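Local coordinates for ThiJ/PfpI family protein (Francisella tularensis subsp. novicida, PDB 4P5P) that probably has glyoxalase III activity, as in the DJ-1/PfpI family, and may act as a cysteine protease and virulence factor, at residues Leu28-Tyr33 with Tyr64-Phe69; Val88-Tyr93 with Leu119-Lys124; Arg151-Thr156 with Ser199-Ile204. All blocks are in the same frame, centred on the assembly; numbering follows the deposited sequence.

Contact 1. Residues Leu28-Tyr33 with Tyr64-Phe69; sequences LTHPYY and YYNDKF
F69 enters the helix of L28-Y33 as a knob into a hole, its side chain seated among L28, T29, Y32 and Y33. Its CG stands anti to the backbone N (chi1 -167°), which sends the ring across to the other helix. There the ring meets apolar and aromatic partners: L28 CD2 touches F69 CZ at 3.7 Å, and the edge of F69, led by CE1, points at the face of Y32 in a T-shaped pair. A second edge-to-face pair turns the edge of Y65 toward the H30 imidazole, while Y33 meets Y65 at an inclination, with Y33 CD2 3.5 Å from Y65 CD1. H30, Y33 and Y65 thus form an aromatic cluster.

The two helices cross almost at right angles, 84° between the axes of these short segments. They lie on one side of the flavodoxin-like sheet, where L28, Y32 and F69 all rest on I44 of strand 40-46; L75 of helix 73-80 backs Y32, Y33 and F69.

CH-pi contacts add two further layers. T29 CG2 sits over one face of the F69 ring, with T29 CG2 3.4 Å from F69 CG, and K68 lays CD over a face of Y33, with K68 CE 3.4 Å from Y33 CE1. Y32 CD2 covers the opposite face of Y33.

The polar link is a single short bond: T29 OG1 donates to N66 OD1 at 2.7 Å, in the carbonyl plane and with a C=O...donor angle of 157°. Nearby, D63 OD2 accepts from both H30 NE2 and N66 N.

Contact 2. Residues Val88-Tyr93 with Leu119-Lys124; sequences VNIKEY and LDIYAK
I90 packs against the helix face carrying D120 and I121, and this is where the contact is tight. Its CG2 methyl lies flat over the face of the aspartate carboxylate, almost straight above the carboxyl carbon, I90 CG2 to D120 CG being 3.5 Å; the two side chains run antiparallel. The other branch runs to the second isoleucine: I90 CG1 and CD1 both lie against I121, with I90 CG1 3.8 Å from I121 CD1. That same I121 CD1 closes on the backbone of the loop, 3.6 Å from Y93 O. Beneath, I90 rests on L5 of strand 2-8 and I121 on I128 of strand 127-130, while the Y93 ring leads off toward D43, to which its OH is hydrogen-bonded.

Against this buried packing, the solvent side is loose: two long, exposed lysine chains touch the partner mainly by their ends. K91 starts out pointing away from the helix, but its chain bends at chi2 (-65°) and swings NZ round to D120 OD2. This salt bridge is short, 2.6 Å from K91 NZ to D120 OD2, and uses the syn lone pair of OD2. A water between the two residues donates to D120 OD1 at 2.9 Å and takes only a weak bond from K91 NZ. K124 reaches the other way, extended beyond CG, to give K124 NZ to Y93 O at 2.7 Å; the donor is tilted 24° from the carbonyl plane.

The loop side is shaped by an Asx turn, N89 OD1 accepting from K91 N, which leads into the short 3-10 turn 90-92 just before strand 95-98. The partner helix 112-123 belongs to the beta-alpha-beta crossover that joins parallel neighbours 95-98 and 127-130 in this flavodoxin-like fold.

Contact 3. Residues Arg151-Thr156 with Ser199-Ile204; sequences RDKEVT and SDSKII
K153 lies across the tip of the hairpin that carries D200, S201 and I203. Its side chain was modelled in two conformers, and the path of its outer atoms traced here holds for one of them, so those contacts are less certain. K153 CB sits 3.6 Å from D200 OD2, and CG remains alongside the same carboxylate. CD then moves on to the apolar part of the turn, with K153 CD 3.6 Å from I203 CD1. K153 CE meets the serine, 3.5 Å from S201 OG, and there the chain bends (chi4 58°), taking NZ away from D200 toward I149 O, its hydrogen-bond acceptor.

The direct hydrogen bond between the segments comes from the next residue: E154 N donates to D200 OD2 at 2.8 Å and nearly straight, with an N-H...O angle of 167°. It arrives on the anti side of OD2, 26° out of the carboxylate plane. Within the hairpin, S201 OG donates to D200 OD1 at 2.9 Å, so each oxygen of the aspartate has a donor of its own.

D200 opens a type I' turn ending at I203, the two-residue loop (S201, K202) of a beta hairpin between strands 197-200 and 203-206 at the edge of the main sheet. Strand 154-155 belongs to a separate small parallel sheet with 186-187.

In this conformer K153 NZ, 5.7 Å from D200 OD1, makes no salt bridge; the oxygens of D200 take neutral N-H and O-H donors, and the lysine's charge may still favour the carboxylate at long range. The E154 carboxylate goes to K198 in a salt bridge, which would be expected to ease repulsion between the two acids.

Contacts 2 and 3 are neighbours, their centres about 18 Å apart, and they touch through Y122 of helix 112-123: Y122 OH lies 3.0 Å from K153 NZ, a weak hydrogen bond made in one K153 conformer, and the Y122 ring packs on I203. Contact 1 stands apart, its centre about 25 Å from that of contact 2 and about 26 Å from that of contact 3. Contacts 1 and 2 lie on opposite faces of the main sheet, whose edge hairpin forms part of contact 3; strand 127-130 meets contacts 2 and 3. C132, oxidised to 3-sulfinoalanine, comes just after that strand, where DJ-1/PfpI relatives carry their nucleophile.

Contact 1. Residues Leu28-Tyr33 with Tyr64-Phe69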
loop_
_atom_site.group_PDB
_atom_site.type_symbol
_atom_site.label_atom_id
_atom_site.label_comp_id
_atom_site.label_asym_id
_atom_site.label_seq_id
_atom_site.Cartn_x
_atom_site.Cartn_y
_atom_site.Cartn_z
ATOM N N LEU A 28 -1.607 -7.514 -1.335
ATOM C CA LEU A 28 -0.344 -7.896 -1.944
ATOM C C LEU A 28 -0.597 -8.878 -3.086
ATOM O O LEU A 28 -0.148 -8.655 -4.209
ATOM C CB LEU A 28 0.606 -8.512 -0.902
ATOM C CG LEU A 28 1.923 -9.092 -1.435
ATOM C CD1 LEU A 28 2.770 -8.021 -2.132
ATOM C CD2 LEU A 28 2.714 -9.739 -0.318
ATOM N N THR A 29 -1.338 -9.948 -2.819
ATOM C CA THR A 29 -1.377 -11.056 -3.767
ATOM C C THR A 29 -2.256 -10.767 -4.987
ATOM O O THR A 29 -1.920 -11.183 -6.079
ATOM C CB THR A 29 -1.846 -12.360 -3.099
ATOM O OG1 THR A 29 -3.236 -12.278 -2.790
ATOM C CG2 THR A 29 -1.076 -12.612 -1.830
ATOM N N HIS A 30 -3.364 -10.049 -4.826
ATOM C CA HIS A 30 -4.225 -9.839 -5.979
ATOM C C HIS A 30 -3.571 -8.867 -6.969
ATOM O O HIS A 30 -3.524 -9.164 -8.156
ATOM C CB HIS A 30 -5.629 -9.376 -5.552
ATOM C CG HIS A 30 -6.427 -10.454 -4.879
ATOM N ND1 HIS A 30 -7.805 -10.444 -4.826
ATOM C CD2 HIS A 30 -6.037 -11.595 -4.254
ATOM C CE1 HIS A 30 -8.226 -11.514 -4.176
ATOM N NE2 HIS A 30 -7.173 -12.232 -3.820
ATOM N N PRO A 31 -3.003 -7.745 -6.497
ATOM C CA PRO A 31 -2.278 -6.927 -7.478
ATOM C C PRO A 31 -1.025 -7.617 -8.039
ATOM O O PRO A 31 -0.692 -7.425 -9.209
ATOM C CB PRO A 31 -1.933 -5.658 -6.683
ATOM C CG PRO A 31 -2.921 -5.631 -5.574
ATOM C CD PRO A 31 -3.128 -7.061 -5.203
ATOM N N TYR A 32 -0.349 -8.431 -7.232
ATOM C CA TYR A 32 0.797 -9.194 -7.718
ATOM C C TYR A 32 0.434 -10.028 -8.935
ATOM O O TYR A 32 1.066 -9.924 -9.978
ATOM C CB TYR A 32 1.345 -10.098 -6.613
ATOM C CG TYR A 32 2.628 -10.819 -6.979
ATOM C CD1 TYR A 32 3.854 -10.208 -6.787
ATOM C CD2 TYR A 32 2.614 -12.099 -7.529
ATOM C CE1 TYR A 32 5.029 -10.851 -7.115
ATOM C CE2 TYR A 32 3.786 -12.746 -7.870
ATOM C CZ TYR A 32 4.995 -12.111 -7.662
ATOM O OH TYR A 32 6.185 -12.721 -7.985
ATOM N N TYR A 33 -0.587 -10.861 -8.814
ATOM C CA TYR A 33 -0.916 -11.746 -9.925
ATOM C C TYR A 33 -1.630 -11.018 -11.066
ATOM O O TYR A 33 -1.615 -11.492 -12.197
ATOM C CB TYR A 33 -1.753 -12.923 -9.433
ATOM C CG TYR A 33 -0.941 -13.948 -8.664
ATOM C CD1 TYR A 33 0.087 -14.649 -9.276
ATOM C CD2 TYR A 33 -1.192 -14.199 -7.325
ATOM C CE1 TYR A 33 0.827 -15.583 -8.582
ATOM C CE2 TYR A 33 -0.462 -15.143 -6.627
ATOM C CZ TYR A 33 0.554 -15.822 -7.256
ATOM O OH TYR A 33 1.294 -16.758 -6.565
ATOM N N TYR A 64 -8.415 -17.832 -3.372
ATOM C CA TYR A 64 -7.628 -18.530 -4.375
ATOM C C TYR A 64 -6.215 -17.960 -4.534
ATOM O O TYR A 64 -5.229 -18.701 -4.478
ATOM C CB TYR A 64 -8.367 -18.491 -5.713
ATOM C CG TYR A 64 -7.615 -19.154 -6.833
ATOM C CD1 TYR A 64 -7.640 -20.534 -6.997
ATOM C CD2 TYR A 64 -6.871 -18.398 -7.723
ATOM C CE1 TYR A 64 -6.943 -21.138 -8.026
ATOM C CE2 TYR A 64 -6.170 -18.984 -8.748
ATOM C CZ TYR A 64 -6.208 -20.352 -8.901
ATOM O OH TYR A 64 -5.500 -20.920 -9.936
ATOM N N TYR A 65 -6.103 -16.652 -4.721
ATOM C CA TYR A 65 -4.790 -16.080 -4.996
ATOM C C TYR A 65 -3.929 -16.025 -3.739
ATOM O O TYR A 65 -2.710 -16.179 -3.837
ATOM C CB TYR A 65 -4.916 -14.697 -5.647
ATOM C CG TYR A 65 -5.299 -14.796 -7.106
ATOM C CD1 TYR A 65 -4.406 -15.298 -8.047
ATOM C CD2 TYR A 65 -6.562 -14.425 -7.538
ATOM C CE1 TYR A 65 -4.759 -15.410 -9.384
ATOM C CE2 TYR A 65 -6.924 -14.529 -8.866
ATOM C CZ TYR A 65 -6.024 -15.022 -9.790
ATOM O OH TYR A 65 -6.413 -15.125 -11.118
ATOM N N ASN A 66 -4.540 -15.850 -2.567
ATOM C CA ASN A 66 -3.777 -15.924 -1.324
ATOM C C ASN A 66 -3.121 -17.293 -1.180
ATOM O O ASN A 66 -1.942 -17.400 -0.847
ATOM C CB ASN A 66 -4.657 -15.652 -0.101
ATOM C CG ASN A 66 -4.989 -14.183 0.074
ATOM O OD1 ASN A 66 -4.438 -13.320 -0.613
ATOM N ND2 ASN A 66 -5.884 -13.895 1.011
ATOM N N ASP A 67 -3.902 -18.340 -1.427
ATOM C CA ASP A 67 -3.387 -19.700 -1.331
ATOM C C ASP A 67 -2.302 -19.949 -2.382
ATOM O O ASP A 67 -1.293 -20.596 -2.098
ATOM C CB ASP A 67 -4.520 -20.721 -1.492
ATOM C CG ASP A 67 -5.373 -20.862 -0.242
ATOM O OD1 ASP A 67 -4.979 -20.370 0.842
ATOM O OD2 ASP A 67 -6.432 -21.507 -0.341
ATOM N N LYS A 68 -2.519 -19.459 -3.598
ATOM C CA LYS A 68 -1.546 -19.634 -4.677
ATOM C C LYS A 68 -0.207 -19.015 -4.289
ATOM O O LYS A 68 0.858 -19.621 -4.470
ATOM C CB LYS A 68 -2.062 -19.001 -5.970
ATOM C CG LYS A 68 -1.138 -19.162 -7.172
ATOM C CD LYS A 68 -1.685 -18.423 -8.388
ATOM C CE LYS A 68 -0.702 -18.437 -9.547
ATOM N NZ LYS A 68 -0.533 -19.790 -10.123
ATOM N N PHE A 69 -0.284 -17.803 -3.751
ATOM C CA PHE A 69 0.891 -17.055 -3.328
ATOM C C PHE A 69 1.675 -17.820 -2.265
ATOM O O PHE A 69 2.889 -17.996 -2.378
ATOM C CB PHE A 69 0.441 -15.690 -2.813
ATOM C CG PHE A 69 1.542 -14.702 -2.632
ATOM C CD1 PHE A 69 1.869 -13.821 -3.641
ATOM C CD2 PHE A 69 2.198 -14.599 -1.428
ATOM C CE1 PHE A 69 2.866 -12.883 -3.466
ATOM C CE2 PHE A 69 3.200 -13.651 -1.249
ATOM C CZ PHE A 69 3.531 -12.805 -2.266
#

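Contact 2. Residues Val88-Tyr93 with Leu119-Lys124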
loop_
_atom_site.group_PDB
_atom_site.type_symbol
_atom_site.label_atom_id
_atom_site.label_comp_id
_atom_site.label_asym_id
_atom_site.label_seq_id
_atom_site.Cartn_x
_atom_site.Cartn_y
_atom_site.Cartn_z
ATOM N N VAL A 88 16.904 -1.555 -0.975
ATOM C CA VAL A 88 16.722 -1.585 -2.419
ATOM C C VAL A 88 17.128 -0.260 -3.029
ATOM O O VAL A 88 17.072 0.786 -2.382
ATOM C CB VAL A 88 15.275 -1.919 -2.815
ATOM C CG1 VAL A 88 14.918 -3.300 -2.311
ATOM C CG2 VAL A 88 14.323 -0.887 -2.281
ATOM N N ASN A 89 17.566 -0.325 -4.277
ATOM C CA ASN A 89 17.846 0.876 -5.040
ATOM C C ASN A 89 16.649 1.230 -5.894
ATOM O O ASN A 89 16.358 0.569 -6.891
ATOM C CB ASN A 89 19.078 0.708 -5.914
ATOM C CG ASN A 89 19.586 2.031 -6.443
ATOM O OD1 ASN A 89 18.800 2.908 -6.792
ATOM N ND2 ASN A 89 20.906 2.195 -6.472
ATOM N N ILE A 90 15.984 2.313 -5.509
ATOM C CA ILE A 90 14.743 2.733 -6.141
ATOM C C ILE A 90 14.903 3.068 -7.633
ATOM O O ILE A 90 13.938 2.975 -8.394
ATOM C CB ILE A 90 14.159 3.942 -5.387
ATOM C CG1 ILE A 90 12.705 4.189 -5.769
ATOM C CG2 ILE A 90 15.030 5.187 -5.598
ATOM C CD1 ILE A 90 11.760 3.032 -5.476
ATOM N N LYS A 91 16.123 3.405 -8.053
ATOM C CA LYS A 91 16.397 3.767 -9.443
ATOM C C LYS A 91 16.030 2.648 -10.416
ATOM O O LYS A 91 15.746 2.897 -11.589
ATOM C CB LYS A 91 17.880 4.123 -9.612
ATOM C CG LYS A 91 18.366 5.246 -8.708
ATOM C CD LYS A 91 17.695 6.559 -9.040
ATOM C CE LYS A 91 18.321 7.722 -8.280
ATOM N NZ LYS A 91 17.649 9.015 -8.625
ATOM N N GLU A 92 16.026 1.421 -9.901
ATOM C CA GLU A 92 15.761 0.231 -10.704
ATOM C C GLU A 92 14.280 0.063 -11.058
ATOM O O GLU A 92 13.927 -0.748 -11.927
ATOM C CB GLU A 92 16.239 -1.016 -9.954
ATOM C CG GLU A 92 17.745 -1.101 -9.731
ATOM C CD GLU A 92 18.464 -1.866 -10.833
ATOM O OE1 GLU A 92 19.566 -1.431 -11.229
ATOM O OE2 GLU A 92 17.927 -2.902 -11.301
ATOM N N TYR A 93 13.415 0.826 -10.392
ATOM C CA TYR A 93 11.967 0.594 -10.472
ATOM C C TYR A 93 11.213 1.698 -11.202
ATOM O O TYR A 93 11.622 2.856 -11.205
ATOM C CB TYR A 93 11.402 0.409 -9.049
ATOM C CG TYR A 93 12.005 -0.796 -8.380
ATOM C CD1 TYR A 93 11.512 -2.063 -8.629
ATOM C CD2 TYR A 93 13.118 -0.675 -7.554
ATOM C CE1 TYR A 93 12.087 -3.172 -8.055
ATOM C CE2 TYR A 93 13.696 -1.778 -6.979
ATOM C CZ TYR A 93 13.187 -3.021 -7.233
ATOM O OH TYR A 93 13.768 -4.125 -6.662
ATOM N N LEU A 119 9.520 10.160 -3.535
ATOM C CA LEU A 119 10.019 11.342 -4.250
ATOM C C LEU A 119 10.787 10.977 -5.508
ATOM O O LEU A 119 10.649 11.631 -6.538
ATOM C CB LEU A 119 10.938 12.191 -3.359
ATOM C CG LEU A 119 10.249 13.051 -2.327
ATOM C CD1 LEU A 119 11.309 13.649 -1.428
ATOM C CD2 LEU A 119 9.410 14.157 -2.992
ATOM N N ASP A 120 11.612 9.942 -5.428
ATOM C CA ASP A 120 12.401 9.555 -6.580
ATOM C C ASP A 120 11.499 9.094 -7.731
ATOM O O ASP A 120 11.669 9.514 -8.875
ATOM C CB ASP A 120 13.397 8.459 -6.193
ATOM C CG ASP A 120 14.387 8.159 -7.297
ATOM O OD1 ASP A 120 13.990 7.469 -8.260
ATOM O OD2 ASP A 120 15.554 8.612 -7.196
ATOM N N ILE A 121 10.531 8.241 -7.425
ATOM C CA ILE A 121 9.591 7.773 -8.438
ATOM C C ILE A 121 8.753 8.933 -9.003
ATOM O O ILE A 121 8.560 9.058 -10.223
ATOM C CB ILE A 121 8.667 6.691 -7.854
ATOM C CG1 ILE A 121 9.475 5.466 -7.403
ATOM C CG2 ILE A 121 7.612 6.287 -8.877
ATOM C CD1 ILE A 121 10.199 4.737 -8.521
ATOM N N TYR A 122 8.268 9.783 -8.111
ATOM C CA TYR A 122 7.469 10.947 -8.491
ATOM C C TYR A 122 8.219 11.886 -9.441
ATOM O O TYR A 122 7.637 12.436 -10.384
ATOM C CB TYR A 122 7.051 11.702 -7.229
ATOM C CG TYR A 122 6.031 12.799 -7.437
ATOM C CD1 TYR A 122 4.786 12.518 -7.982
ATOM C CD2 TYR A 122 6.301 14.109 -7.053
ATOM C CE1 TYR A 122 3.845 13.517 -8.165
ATOM C CE2 TYR A 122 5.365 15.115 -7.238
ATOM C CZ TYR A 122 4.139 14.807 -7.783
ATOM O OH TYR A 122 3.193 15.790 -7.977
ATOM N N ALA A 123 9.515 12.051 -9.192
ATOM C CA ALA A 123 10.336 13.006 -9.939
ATOM C C ALA A 123 10.525 12.585 -11.390
ATOM O O ALA A 123 10.739 13.434 -12.261
ATOM C CB ALA A 123 11.699 13.182 -9.253
ATOM N N LYS A 124 10.470 11.283 -11.656
ATOM C CA LYS A 124 10.538 10.810 -13.032
ATOM C C LYS A 124 9.151 10.442 -13.547
ATOM O O LYS A 124 9.015 9.766 -14.565
ATOM C CB LYS A 124 11.496 9.633 -13.146
ATOM C CG LYS A 124 11.126 8.422 -12.328
ATOM C CD LYS A 124 12.229 7.391 -12.427
ATOM C CE LYS A 124 11.740 6.004 -12.088
ATOM N NZ LYS A 124 12.842 5.012 -12.240
HETATM O O HOH W 1 15.299 8.042 -10.802
#

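Contact 3. Residues Arg151-Thr156 with Ser199-Ile204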
loop_
_atom_site.group_PDB
_atom_site.type_symbol
_atom_site.label_atom_id
_atom_site.label_comp_id
_atom_site.label_asym_id
_atom_site.label_seq_id
_atom_site.Cartn_x
_atom_site.Cartn_y
_atom_site.Cartn_z
ATOM N N ARG A 151 -0.857 17.354 -1.940
ATOM C CA ARG A 151 -1.741 18.525 -1.830
ATOM C C ARG A 151 -2.388 18.813 -3.186
ATOM O O ARG A 151 -1.745 18.734 -4.224
ATOM C CB ARG A 151 -0.995 19.760 -1.310
ATOM C CG ARG A 151 -0.055 20.431 -2.290
ATOM C CD ARG A 151 0.909 21.333 -1.513
ATOM N NE ARG A 151 1.730 22.204 -2.348
ATOM C CZ ARG A 151 2.739 21.796 -3.110
ATOM N NH1 ARG A 151 3.057 20.507 -3.172
ATOM N NH2 ARG A 151 3.438 22.688 -3.808
ATOM N N ASP A 152 -3.682 19.107 -3.139
ATOM C CA ASP A 152 -4.491 19.446 -4.312
ATOM C C ASP A 152 -4.736 18.253 -5.242
ATOM O O ASP A 152 -5.296 18.422 -6.326
ATOM C CB ASP A 152 -3.849 20.602 -5.102
ATOM C CG ASP A 152 -3.625 21.835 -4.244
ATOM O OD1 ASP A 152 -4.478 22.095 -3.373
ATOM O OD2 ASP A 152 -2.607 22.542 -4.438
ATOM N N LYS A 153 -4.350 17.050 -4.827
ATOM C CA LYS A 153 -4.562 15.869 -5.657
ATOM C C LYS A 153 -5.742 15.053 -5.150
ATOM O O LYS A 153 -6.005 14.994 -3.952
ATOM C CB LYS A 153 -3.289 15.025 -5.713
ATOM C CG LYS A 153 -2.177 15.752 -6.470
ATOM C CD LYS A 153 -0.994 14.875 -6.782
ATOM C CE LYS A 153 0.026 15.619 -7.647
ATOM N NZ LYS A 153 0.519 16.876 -7.008
ATOM N N GLU A 154 -6.462 14.448 -6.092
ATOM C CA GLU A 154 -7.587 13.588 -5.765
ATOM C C GLU A 154 -7.090 12.223 -5.320
ATOM O O GLU A 154 -6.379 11.542 -6.058
ATOM C CB GLU A 154 -8.522 13.457 -6.962
ATOM C CG GLU A 154 -8.999 14.814 -7.436
ATOM C CD GLU A 154 -10.076 14.741 -8.483
ATOM O OE1 GLU A 154 -10.463 15.811 -9.004
ATOM O OE2 GLU A 154 -10.537 13.621 -8.787
ATOM N N VAL A 155 -7.446 11.863 -4.096
ATOM C CA VAL A 155 -7.061 10.591 -3.504
ATOM C C VAL A 155 -8.244 9.935 -2.801
ATOM O O VAL A 155 -9.269 10.576 -2.514
ATOM C CB VAL A 155 -5.903 10.749 -2.468
ATOM C CG1 VAL A 155 -4.708 11.457 -3.075
ATOM C CG2 VAL A 155 -6.383 11.483 -1.206
ATOM N N THR A 156 -8.094 8.644 -2.537
ATOM C CA THR A 156 -8.950 7.935 -1.607
ATOM C C THR A 156 -8.074 7.080 -0.701
ATOM O O THR A 156 -6.843 7.241 -0.688
ATOM C CB THR A 156 -10.008 7.074 -2.349
ATOM O OG1 THR A 156 -10.955 6.550 -1.414
ATOM C CG2 THR A 156 -9.356 5.933 -3.122
ATOM N N SER A 199 -6.986 8.328 -9.512
ATOM C CA SER A 199 -5.729 8.486 -10.221
ATOM C C SER A 199 -5.502 9.966 -10.535
ATOM O O SER A 199 -6.308 10.598 -11.229
ATOM C CB SER A 199 -5.728 7.645 -11.496
ATOM O OG SER A 199 -4.431 7.569 -12.057
ATOM N N ASP A 200 -4.407 10.509 -10.020
ATOM C CA ASP A 200 -4.077 11.916 -10.194
ATOM C C ASP A 200 -2.567 12.036 -10.307
ATOM O O ASP A 200 -1.851 11.719 -9.362
ATOM C CB ASP A 200 -4.605 12.737 -9.011
ATOM C CG ASP A 200 -4.576 14.223 -9.266
ATOM O OD1 ASP A 200 -3.721 14.685 -10.046
ATOM O OD2 ASP A 200 -5.396 14.937 -8.676
ATOM N N SER A 201 -2.086 12.468 -11.466
ATOM C CA SER A 201 -0.653 12.656 -11.683
ATOM C C SER A 201 0.156 11.377 -11.426
ATOM O O SER A 201 1.262 11.436 -10.895
ATOM C CB SER A 201 -0.141 13.786 -10.788
ATOM O OG SER A 201 -0.933 14.951 -10.960
ATOM N N LYS A 202 -0.418 10.239 -11.817
ATOM C CA LYS A 202 0.169 8.905 -11.655
ATOM C C LYS A 202 0.325 8.509 -10.188
ATOM O O LYS A 202 1.036 7.559 -9.868
ATOM C CB LYS A 202 1.509 8.809 -12.385
ATOM C CG LYS A 202 1.379 8.806 -13.908
ATOM C CD LYS A 202 2.730 8.514 -14.514
ATOM C CE LYS A 202 2.690 8.325 -15.998
ATOM N NZ LYS A 202 4.064 8.015 -16.495
ATOM N N ILE A 203 -0.384 9.211 -9.306
ATOM C CA ILE A 203 -0.591 8.759 -7.942
ATOM C C ILE A 203 -1.945 8.061 -7.920
ATOM O O ILE A 203 -2.979 8.700 -8.110
ATOM C CB ILE A 203 -0.568 9.916 -6.933
ATOM C CG1 ILE A 203 0.803 10.594 -6.954
ATOM C CG2 ILE A 203 -0.907 9.398 -5.529
ATOM C CD1 ILE A 203 0.867 11.902 -6.174
ATOM N N ILE A 204 -1.923 6.756 -7.695
ATOM C CA ILE A 204 -3.100 5.919 -7.785
ATOM C C ILE A 204 -3.428 5.403 -6.398
ATOM O O ILE A 204 -2.612 4.723 -5.781
ATOM C CB ILE A 204 -2.879 4.748 -8.758
ATOM C CG1 ILE A 204 -2.565 5.305 -10.152
ATOM C CG2 ILE A 204 -4.111 3.851 -8.796
ATOM C CD1 ILE A 204 -2.062 4.270 -11.129
HETATM O O HOH W 2 -4.863 9.199 -6.065
#